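Local atomic coordinates of beta-fructofuranosidase (Arabidopsis thaliana, PDB entry 2OXB), a protein that hydrolyses terminal non-reducing beta-D-fructofuranoside residues, acting on sucrose and 1-kestose and, to a lower extent, on neokestose and levan. Residues L338-K344 / A528-A534; N345-L351 / V521-N527. The protein carries 1 engineered substitution. One frame throughout, in Å; residues are numbered along the deposited sequence.

Overall arrangement
The two contacts illustrate how one outermost strand can be attached to its neighbour by different means along its length. Both join the start of the C-terminal region of the chain to its last long strand, 521-530, and they follow one another along the same sheet edge with centres about 20 Å apart. Both are partly buried and lie away from the active site and the sugar-binding residues. Contact 1 holds mostly an irregular approach to strand 344-351, through a cation-pi stack, a few backbone bonds, one reciprocal pair among them, and apolar packing that reaches residues near the N terminus. Contact 2, farther from the centre of the chain, uses strand pairing, loose in places and interrupted by a bulge, with mainly aliphatic side chains on the inner face and mainly polar ones on the outer.

Contact 1: residues L338-K344 / A528-A534; sequences LRTKQVK and AWSMNSA
At the sheet edge where the chain enters the C-terminal beta-sandwich, Arg339 and Trp529 form a flat cation-pi stack. The guanidinium lies over the six-membered ring of the indole with the planes 15° apart, and Arg339 CZ is 3.7 Å from the centroid of that ring. An arginine chain extended from CG to NE carries the charge along the indole, and Arg339 NH2 forms salt bridges with Glu336 and Asp368, which help to fix how the group is turned. Beside the stack, Thr340 N gives a nearly straight bond (171°) to Ser530 O at 2.7 Å, while Asn532 N reaches Leu338 O, also at 2.7 Å, in the carbonyl plane. Leu338 crosses Met531 at about a right angle, its CB 3.6 Å from Met531 CE, and Leu338 CD2 rests 3.8 Å from Ala534 CB; Phe8 and Ile57 also touch this leucine. After an excursion at 341-342 the chain returns at Lys344, whose N lies 3.1 Å from Ala528 O and whose O accepts Ala528 N at 3.0 Å. This reciprocal couple is an antiparallel hydrogen-bonded pair, the start of an edge strand in the beta-sandwich of glycoside hydrolase family 32.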
loop_
_atom_site.group_PDB
_atom_site.type_symbol
_atom_site.label_atom_id
_atom_site.label_comp_id
_atom_site.label_asym_id
_atom_site.label_seq_id
_atom_site.Cartn_x
_atom_site.Cartn_y
_atom_site.Cartn_z
ATOM N N LEU A 338 11.218 -14.305 -9.575
ATOM C CA LEU A 338 10.547 -14.276 -10.864
ATOM C C LEU A 338 11.455 -13.597 -11.891
ATOM O O LEU A 338 11.064 -13.375 -13.040
ATOM C CB LEU A 338 9.218 -13.510 -10.735
ATOM C CG LEU A 338 8.159 -14.004 -9.738
ATOM C CD1 LEU A 338 7.146 -12.902 -9.451
ATOM C CD2 LEU A 338 7.453 -15.212 -10.301
ATOM N N ARG A 339 12.669 -13.265 -11.471
ATOM C CA ARG A 339 13.636 -12.604 -12.350
ATOM C C ARG A 339 14.282 -13.560 -13.351
ATOM O O ARG A 339 14.835 -14.580 -12.959
ATOM C CB ARG A 339 14.734 -11.952 -11.514
ATOM C CG ARG A 339 14.267 -10.815 -10.650
ATOM C CD ARG A 339 15.435 -10.249 -9.880
ATOM N NE ARG A 339 15.043 -9.078 -9.108
ATOM C CZ ARG A 339 15.854 -8.396 -8.311
ATOM N NH1 ARG A 339 17.120 -8.758 -8.168
ATOM N NH2 ARG A 339 15.386 -7.348 -7.655
ATOM N N THR A 340 14.221 -13.217 -14.637
ATOM C CA THR A 340 14.808 -14.055 -15.682
ATOM C C THR A 340 16.267 -14.337 -15.388
ATOM O O THR A 340 17.010 -13.444 -14.967
ATOM C CB THR A 340 14.743 -13.404 -17.090
ATOM O OG1 THR A 340 13.402 -13.454 -17.589
ATOM C CG2 THR A 340 15.665 -14.143 -18.064
ATOM N N LYS A 341 16.667 -15.588 -15.610
ATOM C CA LYS A 341 18.044 -16.009 -15.381
ATOM C C LYS A 341 19.002 -15.029 -16.053
ATOM O O LYS A 341 20.134 -14.861 -15.608
ATOM C CB LYS A 341 18.277 -17.427 -15.929
ATOM C CG LYS A 341 17.800 -18.557 -15.008
ATOM C CD LYS A 341 18.392 -19.912 -15.424
ATOM C CE LYS A 341 18.229 -20.978 -14.331
ATOM N NZ LYS A 341 18.874 -22.277 -14.697
ATOM N N GLN A 342 18.540 -14.371 -17.114
ATOM C CA GLN A 342 19.388 -13.417 -17.806
ATOM C C GLN A 342 19.737 -12.221 -16.924
ATOM O O GLN A 342 19.830 -12.349 -15.704
ATOM C CB GLN A 342 18.728 -12.952 -19.104
ATOM C CG GLN A 342 19.502 -13.404 -20.324
ATOM C CD GLN A 342 20.956 -12.957 -20.277
ATOM O OE1 GLN A 342 21.280 -11.825 -20.630
ATOM N NE2 GLN A 342 21.837 -13.840 -19.813
ATOM N N VAL A 343 19.938 -11.064 -17.544
ATOM C CA VAL A 343 20.293 -9.851 -16.815
ATOM C C VAL A 343 20.707 -8.726 -17.755
ATOM O O VAL A 343 21.772 -8.784 -18.378
ATOM C CB VAL A 343 21.460 -10.093 -15.853
ATOM C CG1 VAL A 343 22.603 -10.791 -16.591
ATOM C CG2 VAL A 343 21.931 -8.763 -15.275
ATOM N N LYS A 344 19.868 -7.699 -17.839
ATOM C CA LYS A 344 20.148 -6.558 -18.692
ATOM C C LYS A 344 20.909 -5.552 -17.844
ATOM O O LYS A 344 20.441 -5.139 -16.784
ATOM C CB LYS A 344 18.838 -5.959 -19.204
ATOM C CG LYS A 344 18.972 -5.153 -20.486
ATOM C CD LYS A 344 19.819 -3.902 -20.290
ATOM C CE LYS A 344 20.087 -3.219 -21.616
ATOM N NZ LYS A 344 20.843 -4.105 -22.518
ATOM N N ALA A 528 17.894 -4.153 -15.463
ATOM C CA ALA A 528 16.531 -4.470 -15.840
ATOM C C ALA A 528 16.456 -5.995 -15.910
ATOM O O ALA A 528 17.236 -6.636 -16.627
ATOM C CB ALA A 528 16.221 -3.864 -17.201
ATOM N N TRP A 529 15.537 -6.578 -15.158
ATOM C CA TRP A 529 15.390 -8.018 -15.174
ATOM C C TRP A 529 14.013 -8.387 -15.689
ATOM O O TRP A 529 13.010 -7.892 -15.182
ATOM C CB TRP A 529 15.561 -8.592 -13.769
ATOM C CG TRP A 529 16.878 -8.307 -13.157
ATOM C CD1 TRP A 529 18.083 -8.816 -13.530
ATOM C CD2 TRP A 529 17.131 -7.441 -12.050
ATOM N NE1 TRP A 529 19.077 -8.320 -12.725
ATOM C CE2 TRP A 529 18.519 -7.469 -11.807
ATOM C CE3 TRP A 529 16.319 -6.636 -11.244
ATOM C CZ2 TRP A 529 19.115 -6.728 -10.781
ATOM C CZ3 TRP A 529 16.909 -5.900 -10.225
ATOM C CH2 TRP A 529 18.295 -5.948 -10.005
ATOM N N SER A 530 13.966 -9.242 -16.707
ATOM C CA SER A 530 12.686 -9.694 -17.233
ATOM C C SER A 530 12.055 -10.477 -16.085
ATOM O O SER A 530 12.773 -11.040 -15.255
ATOM C CB SER A 530 12.882 -10.598 -18.457
ATOM O OG SER A 530 13.161 -9.844 -19.629
ATOM N N MET A 531 10.727 -10.505 -16.026
ATOM C CA MET A 531 10.024 -11.203 -14.946
ATOM C C MET A 531 9.031 -12.268 -15.411
ATOM O O MET A 531 8.027 -11.960 -16.061
ATOM C CB MET A 531 9.274 -10.196 -14.070
ATOM C CG MET A 531 10.142 -9.231 -13.275
ATOM S SD MET A 531 10.769 -9.937 -11.735
ATOM C CE MET A 531 9.290 -9.947 -10.730
ATOM N N ASN A 532 9.325 -13.517 -15.054
ATOM C CA ASN A 532 8.475 -14.651 -15.383
ATOM C C ASN A 532 7.173 -14.510 -14.618
ATOM O O ASN A 532 7.061 -13.702 -13.688
ATOM C CB ASN A 532 9.135 -15.963 -14.966
ATOM C CG ASN A 532 10.423 -16.230 -15.710
ATOM O OD1 ASN A 532 11.275 -16.976 -15.240
ATOM N ND2 ASN A 532 10.564 -15.628 -16.887
ATOM N N SER A 533 6.194 -15.319 -14.999
ATOM C CA SER A 533 4.887 -15.282 -14.366
ATOM C C SER A 533 4.843 -15.982 -13.021
ATOM O O SER A 533 5.648 -16.867 -12.726
ATOM C CB SER A 533 3.838 -15.900 -15.291
ATOM O OG SER A 533 3.630 -15.076 -16.426
ATOM N N ALA A 534 3.897 -15.558 -12.197
ATOM C CA ALA A 534 3.714 -16.152 -10.889
ATOM C C ALA A 534 2.357 -16.838 -10.948
ATOM O O ALA A 534 1.425 -16.331 -11.580
ATOM C CB ALA A 534 3.737 -15.075 -9.811
#

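Contact 2: residues N345-L351 / V521-N527; sequences NLRNKVL and VDVLNLN
The outer strand pair of a beta-sandwich sheet joins Asn345-Leu351 to Val521-Asn527, and a cluster of three asparagine side chains sits at one end of it. Asn345 CG is anti to the backbone N (chi1 174°), which swings OD1 across to the partner strand, where Asn525 ND2 donates to it at 3.3 Å. The two amides are turned 53° against each other, and the donor is tilted out of the plane of the accepting carbonyl. Asn527 ND2 adds a weak bond to the same Asn345 OD1 and a shorter one within its own strand, Asn527 ND2 to Leu526 O 2.7 Å, made from above the carbonyl plane and not on a lone pair. Without the Asn345 carbonyl, as with an alanine here, the Asn525 amide is likely to keep just its weak bond to Leu346 O across the pair and to turn more freely.

Farther along, Asn348 and Lys349 both face Val523, forming a G1 beta bulge; the positive phi of Asn348 (47°) belongs to this motif. Past the bulge the strands run antiparallel: Lys349 N meets a lone pair of Val523 O at 3.2 Å, and Val523 N returns a bond to Lys349 O at 3.0 Å. A single bond follows, Leu351 N to Val521 O at 3.1 Å, nearly along the C=O axis.

On the inner face of the sheet, the side chains of Leu351 and Val523 cross at a slant, Leu351 CD1 3.5 Å from Val523 CG2. Leu346 lies side by side with Leu526, Leu346 CD1 4.2 Å from Leu526 CD2. Val371 and Phe373 of the next strand continue this apolar layer, while Leu357 and Ala513 meet it from the facing sheet. On the other face Val350 and Asp522 run alongside each other, and the carboxylate of Asp522 makes long, weak ion pairs with Lys374 and Arg376.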
loop_
_atom_site.group_PDB
_atom_site.type_symbol
_atom_site.label_atom_id
_atom_site.label_comp_id
_atom_site.label_asym_id
_atom_site.label_seq_id
_atom_site.Cartn_x
_atom_site.Cartn_y
_atom_site.Cartn_z
ATOM N N ASN A 345 22.096 -5.179 -18.302
ATOM C CA ASN A 345 22.919 -4.231 -17.573
ATOM C C ASN A 345 23.330 -3.044 -18.414
ATOM O O ASN A 345 23.352 -3.103 -19.643
ATOM C CB ASN A 345 24.183 -4.897 -17.061
ATOM C CG ASN A 345 25.126 -3.915 -16.418
ATOM O OD1 ASN A 345 25.038 -3.635 -15.219
ATOM N ND2 ASN A 345 26.027 -3.361 -17.217
ATOM N N LEU A 346 23.677 -1.970 -17.721
ATOM C CA LEU A 346 24.110 -0.736 -18.345
ATOM C C LEU A 346 24.812 0.060 -17.264
ATOM O O LEU A 346 24.198 0.464 -16.271
ATOM C CB LEU A 346 22.907 0.040 -18.884
ATOM C CG LEU A 346 22.186 -0.570 -20.088
ATOM C CD1 LEU A 346 20.760 -0.083 -20.124
ATOM C CD2 LEU A 346 22.920 -0.223 -21.364
ATOM N N ARG A 347 26.108 0.266 -17.435
ATOM C CA ARG A 347 26.843 1.021 -16.444
ATOM C C ARG A 347 27.636 2.164 -17.041
ATOM O O ARG A 347 28.037 2.121 -18.203
ATOM C CB ARG A 347 27.765 0.100 -15.661
ATOM C CG ARG A 347 28.617 -0.807 -16.503
ATOM C CD ARG A 347 29.540 -1.551 -15.579
ATOM N NE ARG A 347 28.773 -2.209 -14.527
ATOM C CZ ARG A 347 29.308 -2.738 -13.435
ATOM N NH1 ARG A 347 30.621 -2.686 -13.239
ATOM N NH2 ARG A 347 28.527 -3.335 -12.546
ATOM N N ASN A 348 27.839 3.197 -16.240
ATOM C CA ASN A 348 28.588 4.357 -16.680
ATOM C C ASN A 348 28.191 4.878 -18.059
ATOM O O ASN A 348 29.006 4.859 -18.985
ATOM C CB ASN A 348 30.075 4.026 -16.658
ATOM C CG ASN A 348 30.531 3.558 -15.303
ATOM O OD1 ASN A 348 31.116 2.486 -15.168
ATOM N ND2 ASN A 348 30.255 4.357 -14.279
ATOM N N LYS A 349 26.941 5.331 -18.193
ATOM C CA LYS A 349 26.432 5.891 -19.458
ATOM C C LYS A 349 25.933 7.314 -19.230
ATOM O O LYS A 349 25.132 7.578 -18.335
ATOM C CB LYS A 349 25.278 5.059 -20.054
ATOM C CG LYS A 349 25.667 3.754 -20.781
ATOM C CD LYS A 349 26.475 3.964 -22.073
ATOM C CE LYS A 349 25.708 4.672 -23.188
ATOM N NZ LYS A 349 25.622 6.138 -22.989
ATOM N N VAL A 350 26.410 8.229 -20.059
ATOM C CA VAL A 350 26.037 9.622 -19.944
ATOM C C VAL A 350 24.659 9.900 -20.523
ATOM O O VAL A 350 24.222 9.259 -21.482
ATOM C CB VAL A 350 27.069 10.475 -20.642
ATOM C CG1 VAL A 350 28.366 10.403 -19.873
ATOM C CG2 VAL A 350 27.283 9.954 -22.063
ATOM N N LEU A 351 23.975 10.862 -19.911
ATOM C CA LEU A 351 22.638 11.274 -20.329
ATOM C C LEU A 351 22.681 12.746 -20.668
ATOM O O LEU A 351 22.331 13.583 -19.848
ATOM C CB LEU A 351 21.629 11.015 -19.206
ATOM C CG LEU A 351 20.858 9.697 -19.288
ATOM C CD1 LEU A 351 20.229 9.376 -17.955
ATOM C CD2 LEU A 351 19.808 9.813 -20.373
ATOM N N VAL A 521 22.953 14.331 -16.472
ATOM C CA VAL A 521 23.267 13.480 -15.324
ATOM C C VAL A 521 23.868 12.166 -15.803
ATOM O O VAL A 521 23.771 11.844 -16.984
ATOM C CB VAL A 521 22.013 13.174 -14.482
ATOM C CG1 VAL A 521 21.570 14.426 -13.736
ATOM C CG2 VAL A 521 20.896 12.676 -15.384
ATOM N N ASP A 522 24.480 11.407 -14.893
ATOM C CA ASP A 522 25.106 10.125 -15.252
ATOM C C ASP A 522 24.414 8.882 -14.672
ATOM O O ASP A 522 23.824 8.916 -13.586
ATOM C CB ASP A 522 26.585 10.117 -14.834
ATOM C CG ASP A 522 27.483 10.848 -15.826
ATOM O OD1 ASP A 522 27.418 10.549 -17.040
ATOM O OD2 ASP A 522 28.271 11.712 -15.396
ATOM N N VAL A 523 24.486 7.784 -15.417
ATOM C CA VAL A 523 23.902 6.515 -14.991
ATOM C C VAL A 523 25.046 5.692 -14.411
ATOM O O VAL A 523 25.843 5.122 -15.142
ATOM C CB VAL A 523 23.257 5.756 -16.190
ATOM C CG1 VAL A 523 22.484 4.538 -15.693
ATOM C CG2 VAL A 523 22.312 6.691 -16.941
ATOM N N LEU A 524 25.135 5.657 -13.092
ATOM C CA LEU A 524 26.194 4.920 -12.429
ATOM C C LEU A 524 26.023 3.429 -12.669
ATOM O O LEU A 524 26.991 2.673 -12.711
ATOM C CB LEU A 524 26.149 5.197 -10.934
ATOM C CG LEU A 524 27.348 4.709 -10.136
ATOM C CD1 LEU A 524 28.540 5.608 -10.401
ATOM C CD2 LEU A 524 26.987 4.712 -8.664
ATOM N N ASN A 525 24.771 3.021 -12.835
ATOM C CA ASN A 525 24.427 1.626 -13.047
ATOM C C ASN A 525 22.923 1.520 -13.304
ATOM O O ASN A 525 22.161 2.432 -12.974
ATOM C CB ASN A 525 24.796 0.826 -11.799
ATOM C CG ASN A 525 24.723 -0.658 -12.021
ATOM O OD1 ASN A 525 24.889 -1.441 -11.091
ATOM N ND2 ASN A 525 24.482 -1.059 -13.264
ATOM N N LEU A 526 22.499 0.408 -13.901
ATOM C CA LEU A 526 21.077 0.170 -14.187
ATOM C C LEU A 526 20.857 -1.290 -14.577
ATOM O O LEU A 526 21.460 -1.792 -15.526
ATOM C CB LEU A 526 20.572 1.108 -15.309
ATOM C CG LEU A 526 19.277 0.803 -16.086
ATOM C CD1 LEU A 526 18.131 0.530 -15.138
ATOM C CD2 LEU A 526 18.937 1.979 -16.996
ATOM N N ASN A 527 19.998 -1.969 -13.824
ATOM C CA ASN A 527 19.697 -3.363 -14.091
ATOM C C ASN A 527 18.203 -3.590 -14.307
ATOM O O ASN A 527 17.362 -3.253 -13.470
ATOM C CB ASN A 527 20.205 -4.267 -12.950
ATOM C CG ASN A 527 21.727 -4.322 -12.864
ATOM O OD1 ASN A 527 22.291 -5.197 -12.206
ATOM N ND2 ASN A 527 22.395 -3.385 -13.523
#